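Local coordinates for protein ribonuclease S-F11 (Nicotiana alata, PDB 1IOO) that cleaves RNA as a secreted T2-family ribonuclease of the style and takes part in gametophytic self-incompatibility, by which the plant rejects its own pollen, at residues 13-18 with 69-74; 27-32 with 161-166. All coordinates share one frame; numbering follows the deposited sequence.

Interaction 1 of 2, residues 13-18 with 69-74; sequences ASFCYA and QLKFEQ
Phe-15 of the helix 13-18 reaches across to Leu-70 and Lys-71, and nearly all of this apolar contact runs through its ring. With CG anti to the backbone N (chi1 -178°), the ring points its CD2, CE2 and CZ atoms at the turn 69-72. Ring atom CD2 of Phe-15 lies 3.6 Å from CD1 of Leu-70, and CE2 of Phe-15 is 3.9 Å from CB of Leu-70, the two side chains meeting at a slant. Both residues are buried, and this is the tight part. Cys-16 forms a looser margin, its SG 4.3 Å from CD1 of the same leucine; a disulfide to Cys-21 fixes that sulfur.

On the solvent side the contact is just as close but less enclosed, because Lys-71 is exposed. The aliphatic stem of Lys-71 passes the ring edge at about a right angle, with CD 3.6 Å from CZ of Phe-15, while a bend at chi3 (62°) turns CE and NZ away from the ring. Replacing Phe-15 with an alanine would probably open a gap beside CD1 of Leu-70 and leave the Lys-71 stem without its apolar rest.

Backbone hydrogen bonds between Leu-70 and both Glu-22 and Arg-23 tie the turn to the chain beyond the disulfide. By similarity Gln-69 and Leu-70 bind the 3'-phosphate of the RNA, so the contact probably borders the active-site cleft of the RNase T2 fold.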
loop_
_atom_site.group_PDB
_atom_site.type_symbol
_atom_site.label_atom_id
_atom_site.label_comp_id
_atom_site.label_asym_id
_atom_site.label_seq_id
_atom_site.Cartn_x
_atom_site.Cartn_y
_atom_site.Cartn_z
ATOM N N ALA A 13 10.184 7.224 -0.405
ATOM C CA ALA A 13 11.417 7.640 0.245
ATOM C C ALA A 13 11.837 6.641 1.316
ATOM O O ALA A 13 13.018 6.323 1.452
ATOM C CB ALA A 13 11.253 9.026 0.837
ATOM N N SER A 14 10.868 6.141 2.075
ATOM C CA SER A 14 11.164 5.169 3.116
ATOM C C SER A 14 11.484 3.802 2.511
ATOM O O SER A 14 12.442 3.143 2.914
ATOM C CB SER A 14 9.984 5.046 4.081
ATOM O OG SER A 14 10.294 4.179 5.157
ATOM N N PHE A 15 10.685 3.379 1.538
ATOM C CA PHE A 15 10.906 2.086 0.913
ATOM C C PHE A 15 12.305 1.988 0.312
ATOM O O PHE A 15 12.977 0.971 0.457
ATOM C CB PHE A 15 9.877 1.828 -0.193
ATOM C CG PHE A 15 10.023 0.481 -0.845
ATOM C CD1 PHE A 15 9.347 -0.624 -0.341
ATOM C CD2 PHE A 15 10.874 0.313 -1.931
ATOM C CE1 PHE A 15 9.518 -1.886 -0.910
ATOM C CE2 PHE A 15 11.060 -0.938 -2.509
ATOM C CZ PHE A 15 10.378 -2.043 -1.997
ATOM N N CYS A 16 12.748 3.052 -0.350
ATOM C CA CYS A 16 14.046 3.032 -1.014
ATOM C C CYS A 16 15.202 3.238 -0.041
ATOM O O CYS A 16 16.369 3.088 -0.413
ATOM C CB CYS A 16 14.070 4.045 -2.149
ATOM S SG CYS A 16 12.960 3.501 -3.488
ATOM N N TYR A 17 14.884 3.582 1.201
ATOM C CA TYR A 17 15.917 3.731 2.215
ATOM C C TYR A 17 16.149 2.402 2.928
ATOM O O TYR A 17 17.254 2.112 3.387
ATOM C CB TYR A 17 15.519 4.791 3.249
ATOM C CG TYR A 17 16.688 5.323 4.050
ATOM C CD1 TYR A 17 17.607 6.199 3.472
ATOM C CD2 TYR A 17 16.881 4.947 5.379
ATOM C CE1 TYR A 17 18.687 6.692 4.193
ATOM C CE2 TYR A 17 17.967 5.435 6.111
ATOM C CZ TYR A 17 18.860 6.306 5.510
ATOM O OH TYR A 17 19.920 6.812 6.226
ATOM N N ALA A 18 15.102 1.585 2.991
ATOM C CA ALA A 18 15.169 0.297 3.665
ATOM C C ALA A 18 15.411 -0.842 2.680
ATOM O O ALA A 18 15.742 -1.959 3.082
ATOM C CB ALA A 18 13.881 0.048 4.428
ATOM N N GLN A 69 6.989 -0.455 -9.654
ATOM C CA GLN A 69 7.784 -1.544 -9.104
ATOM C C GLN A 69 9.195 -1.030 -8.836
ATOM O O GLN A 69 10.094 -1.159 -9.663
ATOM C CB GLN A 69 7.767 -2.709 -10.089
ATOM C CG GLN A 69 6.337 -3.131 -10.447
ATOM C CD GLN A 69 6.278 -4.093 -11.612
ATOM O OE1 GLN A 69 6.087 -5.296 -11.435
ATOM N NE2 GLN A 69 6.446 -3.565 -12.819
ATOM N N LEU A 70 9.344 -0.416 -7.667
ATOM C CA LEU A 70 10.557 0.279 -7.247
ATOM C C LEU A 70 11.824 -0.574 -7.261
ATOM O O LEU A 70 12.915 -0.033 -7.417
ATOM C CB LEU A 70 10.343 0.851 -5.844
ATOM C CG LEU A 70 9.186 1.849 -5.730
ATOM C CD1 LEU A 70 8.957 2.195 -4.267
ATOM C CD2 LEU A 70 9.502 3.092 -6.548
ATOM N N LYS A 71 11.701 -1.885 -7.100
ATOM C CA LYS A 71 12.890 -2.744 -7.012
ATOM C C LYS A 71 13.470 -3.127 -8.376
ATOM O O LYS A 71 14.564 -3.693 -8.439
ATOM C CB LYS A 71 12.553 -4.021 -6.237
ATOM C CG LYS A 71 12.291 -3.793 -4.760
ATOM C CD LYS A 71 11.301 -4.801 -4.196
ATOM C CE LYS A 71 11.800 -6.229 -4.285
ATOM N NZ LYS A 71 10.792 -7.171 -3.708
ATOM N N PHE A 72 12.773 -2.811 -9.461
ATOM C CA PHE A 72 13.253 -3.219 -10.778
ATOM C C PHE A 72 13.387 -2.062 -11.741
ATOM O O PHE A 72 12.706 -1.043 -11.617
ATOM C CB PHE A 72 12.297 -4.255 -11.392
ATOM C CG PHE A 72 12.120 -5.486 -10.556
ATOM C CD1 PHE A 72 11.183 -5.526 -9.527
ATOM C CD2 PHE A 72 12.913 -6.604 -10.788
ATOM C CE1 PHE A 72 11.040 -6.667 -8.740
ATOM C CE2 PHE A 72 12.779 -7.747 -10.008
ATOM C CZ PHE A 72 11.846 -7.782 -8.986
ATOM N N GLU A 73 14.290 -2.228 -12.700
ATOM C CA GLU A 73 14.468 -1.256 -13.758
ATOM C C GLU A 73 13.139 -1.049 -14.476
ATOM O O GLU A 73 12.308 -1.961 -14.516
ATOM C CB GLU A 73 15.509 -1.761 -14.761
ATOM C CG GLU A 73 16.934 -1.898 -14.222
ATOM C CD GLU A 73 17.255 -3.281 -13.646
ATOM O OE1 GLU A 73 18.444 -3.668 -13.693
ATOM O OE2 GLU A 73 16.340 -3.972 -13.145
ATOM N N GLN A 74 12.936 0.133 -15.043
ATOM C CA GLN A 74 11.687 0.436 -15.728
ATOM C C GLN A 74 11.394 -0.543 -16.870
ATOM O O GLN A 74 10.268 -1.022 -16.999
ATOM C CB GLN A 74 11.705 1.869 -16.269
ATOM C CG GLN A 74 10.422 2.245 -16.980
ATOM C CD GLN A 74 10.303 3.735 -17.212
ATOM O OE1 GLN A 74 11.300 4.454 -17.216
ATOM N NE2 GLN A 74 9.078 4.205 -17.415
#

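Interaction 2 of 2, residues 27-32 with 161-166; sequences NNFTIH and PELYEI. With NAG (2-acetamido-2-deoxy-beta-D-glucopyranose), chain C.
The backbones of 27-32 and 161-166 approach without pairing: the directions of their touching parts differ by 67°, and the nearest CA atoms, those of His-32 and Glu-165, are still 8.3 Å apart. Strands 30-37 and 162-170 both pair with strand 4-10 in the antiparallel sheet of the RNase T2 fold, so side chains have to bridge the distance. A classic beta bulge, Tyr-164 and Glu-165 both facing Lys-152, lies within strand 162-170.

At the buried end Phe-29 offers CE2 to CD1 of Ile-166, 3.8 Å away, in an oblique approach. The tip of Leu-163 lies at the ring edge more loosely, its CD2 4.5 Å from CZ of Phe-29. Leu-117 and Leu-121 of helix 117-123, together with Trp-11, pack on the same phenylalanine. Just before it, the backbone N of Phe-29 gives a bent hydrogen bond to OD1 of Asn-28, the donor standing above the carbonyl plane. The ND2 of that asparagine carries the N-linked NAG, which is also hydrogen-bonded to Lys-112.

His-32, the proton donor of the active site, marks the other end. Its ring swings out with CG anti to the backbone N (chi1 178°), and the extended chain of Glu-165 brings a carboxylate oxygen over one face. The ring and carboxylate planes are 48° apart, and OE2 of Glu-165 sits off-centre toward the rim, 3.1 Å from CD2 of His-32.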
loop_
_atom_site.group_PDB
_atom_site.type_symbol
_atom_site.label_atom_id
_atom_site.label_comp_id
_atom_site.label_asym_id
_atom_site.label_seq_id
_atom_site.Cartn_x
_atom_site.Cartn_y
_atom_site.Cartn_z
ATOM N N ASN A 27 7.822 11.238 -5.270
ATOM C CA ASN A 27 7.534 12.045 -4.081
ATOM C C ASN A 27 6.054 11.977 -3.730
ATOM O O ASN A 27 5.429 12.982 -3.393
ATOM C CB ASN A 27 7.943 13.508 -4.287
ATOM C CG ASN A 27 7.642 14.369 -3.069
ATOM O OD1 ASN A 27 8.078 14.066 -1.958
ATOM N ND2 ASN A 27 6.887 15.443 -3.271
ATOM N N ASN A 28 5.501 10.776 -3.809
ATOM C CA ASN A 28 4.101 10.551 -3.508
ATOM C C ASN A 28 3.887 9.099 -3.157
ATOM O O ASN A 28 4.692 8.247 -3.533
ATOM C CB ASN A 28 3.262 10.919 -4.729
ATOM C CG ASN A 28 1.835 11.303 -4.378
ATOM O OD1 ASN A 28 1.435 11.309 -3.214
ATOM N ND2 ASN A 28 1.073 11.637 -5.415
ATOM N N PHE A 29 2.818 8.806 -2.428
ATOM C CA PHE A 29 2.541 7.430 -2.069
ATOM C C PHE A 29 2.239 6.606 -3.301
ATOM O O PHE A 29 1.654 7.101 -4.267
ATOM C CB PHE A 29 1.358 7.326 -1.098
ATOM C CG PHE A 29 1.652 7.855 0.271
ATOM C CD1 PHE A 29 1.529 9.210 0.545
ATOM C CD2 PHE A 29 2.084 7.000 1.283
ATOM C CE1 PHE A 29 1.831 9.715 1.803
ATOM C CE2 PHE A 29 2.394 7.492 2.549
ATOM C CZ PHE A 29 2.267 8.854 2.810
ATOM N N THR A 30 2.686 5.359 -3.283
ATOM C CA THR A 30 2.421 4.435 -4.371
ATOM C C THR A 30 1.809 3.164 -3.819
ATOM O O THR A 30 1.868 2.918 -2.616
ATOM C CB THR A 30 3.698 4.071 -5.146
ATOM O OG1 THR A 30 4.641 3.478 -4.250
ATOM C CG2 THR A 30 4.305 5.308 -5.791
ATOM N N ILE A 31 1.199 2.366 -4.684
ATOM C CA ILE A 31 0.572 1.134 -4.237
ATOM C C ILE A 31 1.599 0.034 -4.003
ATOM O O ILE A 31 2.466 -0.213 -4.845
ATOM C CB ILE A 31 -0.419 0.602 -5.280
ATOM C CG1 ILE A 31 -1.521 1.631 -5.527
ATOM C CG2 ILE A 31 -0.995 -0.733 -4.812
ATOM C CD1 ILE A 31 -2.348 1.339 -6.765
ATOM N N HIS A 32 1.513 -0.604 -2.839
ATOM C CA HIS A 32 2.364 -1.750 -2.529
ATOM C C HIS A 32 1.576 -3.021 -2.757
ATOM O O HIS A 32 2.103 -4.036 -3.222
ATOM C CB HIS A 32 2.827 -1.719 -1.074
ATOM C CG HIS A 32 3.664 -2.899 -0.695
ATOM N ND1 HIS A 32 4.836 -3.217 -1.349
ATOM C CD2 HIS A 32 3.492 -3.849 0.254
ATOM C CE1 HIS A 32 5.347 -4.316 -0.819
ATOM N NE2 HIS A 32 4.551 -4.719 0.155
ATOM N N PRO A 161 12.010 4.851 14.492
ATOM C CA PRO A 161 10.907 4.389 13.655
ATOM C C PRO A 161 10.527 5.441 12.628
ATOM O O PRO A 161 10.592 6.642 12.902
ATOM C CB PRO A 161 9.793 4.126 14.666
ATOM C CG PRO A 161 10.068 5.136 15.740
ATOM C CD PRO A 161 11.578 5.039 15.887
ATOM N N GLU A 162 10.151 4.988 11.438
ATOM C CA GLU A 162 9.749 5.900 10.389
ATOM C C GLU A 162 8.533 5.381 9.646
ATOM O O GLU A 162 8.288 4.175 9.602
ATOM C CB GLU A 162 10.894 6.144 9.408
ATOM C CG GLU A 162 11.345 4.946 8.604
ATOM C CD GLU A 162 12.463 5.319 7.656
ATOM O OE1 GLU A 162 12.170 5.794 6.537
ATOM O OE2 GLU A 162 13.637 5.158 8.043
ATOM N N LEU A 163 7.756 6.303 9.089
ATOM C CA LEU A 163 6.570 5.935 8.333
ATOM C C LEU A 163 6.975 5.170 7.090
ATOM O O LEU A 163 7.649 5.710 6.217
ATOM C CB LEU A 163 5.782 7.192 7.958
ATOM C CG LEU A 163 4.408 6.965 7.325
ATOM C CD1 LEU A 163 3.501 6.215 8.293
ATOM C CD2 LEU A 163 3.799 8.310 6.967
ATOM N N TYR A 164 6.553 3.914 7.008
ATOM C CA TYR A 164 6.944 3.041 5.908
ATOM C C TYR A 164 5.787 2.791 4.946
ATOM O O TYR A 164 5.935 2.923 3.727
ATOM C CB TYR A 164 7.432 1.728 6.517
ATOM C CG TYR A 164 8.016 0.744 5.548
ATOM C CD1 TYR A 164 9.239 0.990 4.928
ATOM C CD2 TYR A 164 7.374 -0.465 5.292
ATOM C CE1 TYR A 164 9.818 0.050 4.081
ATOM C CE2 TYR A 164 7.939 -1.412 4.443
ATOM C CZ TYR A 164 9.161 -1.151 3.844
ATOM O OH TYR A 164 9.739 -2.094 3.026
ATOM N N GLU A 165 4.637 2.419 5.499
ATOM C CA GLU A 165 3.447 2.151 4.699
ATOM C C GLU A 165 2.190 2.532 5.462
ATOM O O GLU A 165 2.190 2.591 6.689
ATOM C CB GLU A 165 3.332 0.657 4.362
ATOM C CG GLU A 165 4.497 0.042 3.625
ATOM C CD GLU A 165 4.362 -1.473 3.509
ATOM O OE1 GLU A 165 3.861 -2.104 4.465
ATOM O OE2 GLU A 165 4.773 -2.033 2.474
ATOM N N ILE A 166 1.123 2.805 4.722
ATOM C CA ILE A 166 -0.162 3.096 5.322
ATOM C C ILE A 166 -1.217 2.184 4.739
ATOM O O ILE A 166 -1.347 2.076 3.522
ATOM C CB ILE A 166 -0.601 4.552 5.088
ATOM C CG1 ILE A 166 0.371 5.497 5.788
ATOM C CG2 ILE A 166 -2.020 4.763 5.628
ATOM C CD1 ILE A 166 0.093 6.963 5.513
HETATM C C1 NAG C . -0.302 12.064 -5.234
HETATM C C2 NAG C . -0.560 13.264 -6.163
HETATM C C3 NAG C . -2.031 13.666 -6.133
HETATM C C4 NAG C . -2.884 12.455 -6.486
HETATM C C5 NAG C . -2.587 11.336 -5.485
HETATM C C6 NAG C . -3.381 10.081 -5.783
HETATM C C7 NAG C . 0.755 15.218 -6.684
HETATM C C8 NAG C . 1.302 16.545 -6.188
HETATM N N2 NAG C . 0.267 14.387 -5.767
HETATM O O3 NAG C . -2.257 14.704 -7.077
HETATM O O4 NAG C . -4.275 12.812 -6.431
HETATM O O5 NAG C . -1.189 10.978 -5.556
HETATM O O6 NAG C . -2.975 9.503 -7.015
HETATM O O7 NAG C . 0.776 14.954 -7.890
#

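Overall arrangement
The centres of the two interactions are 11 Å apart, and their segments alternate along the chain: 13-18, 27-32, 69-74, then 161-166. Strand 30-37 is the next regular element after helix 12-18, so both first segments belong to one early piece of the fold, while strand 162-170 returns much later. The contacts meet where OG of Ser-14 lies 2.8 Å from OE1 of Glu-162, a probable hydrogen bond, and where Tyr-164 packs against Phe-15. Interaction 2 lies in the sheet region nearer the chain centre and holds the proton donor; interaction 1 lies farther out. Together they join helix, sheet and loop, with His-32 and, by similarity, Gln-69 and Leu-70 probably lining the same cleft.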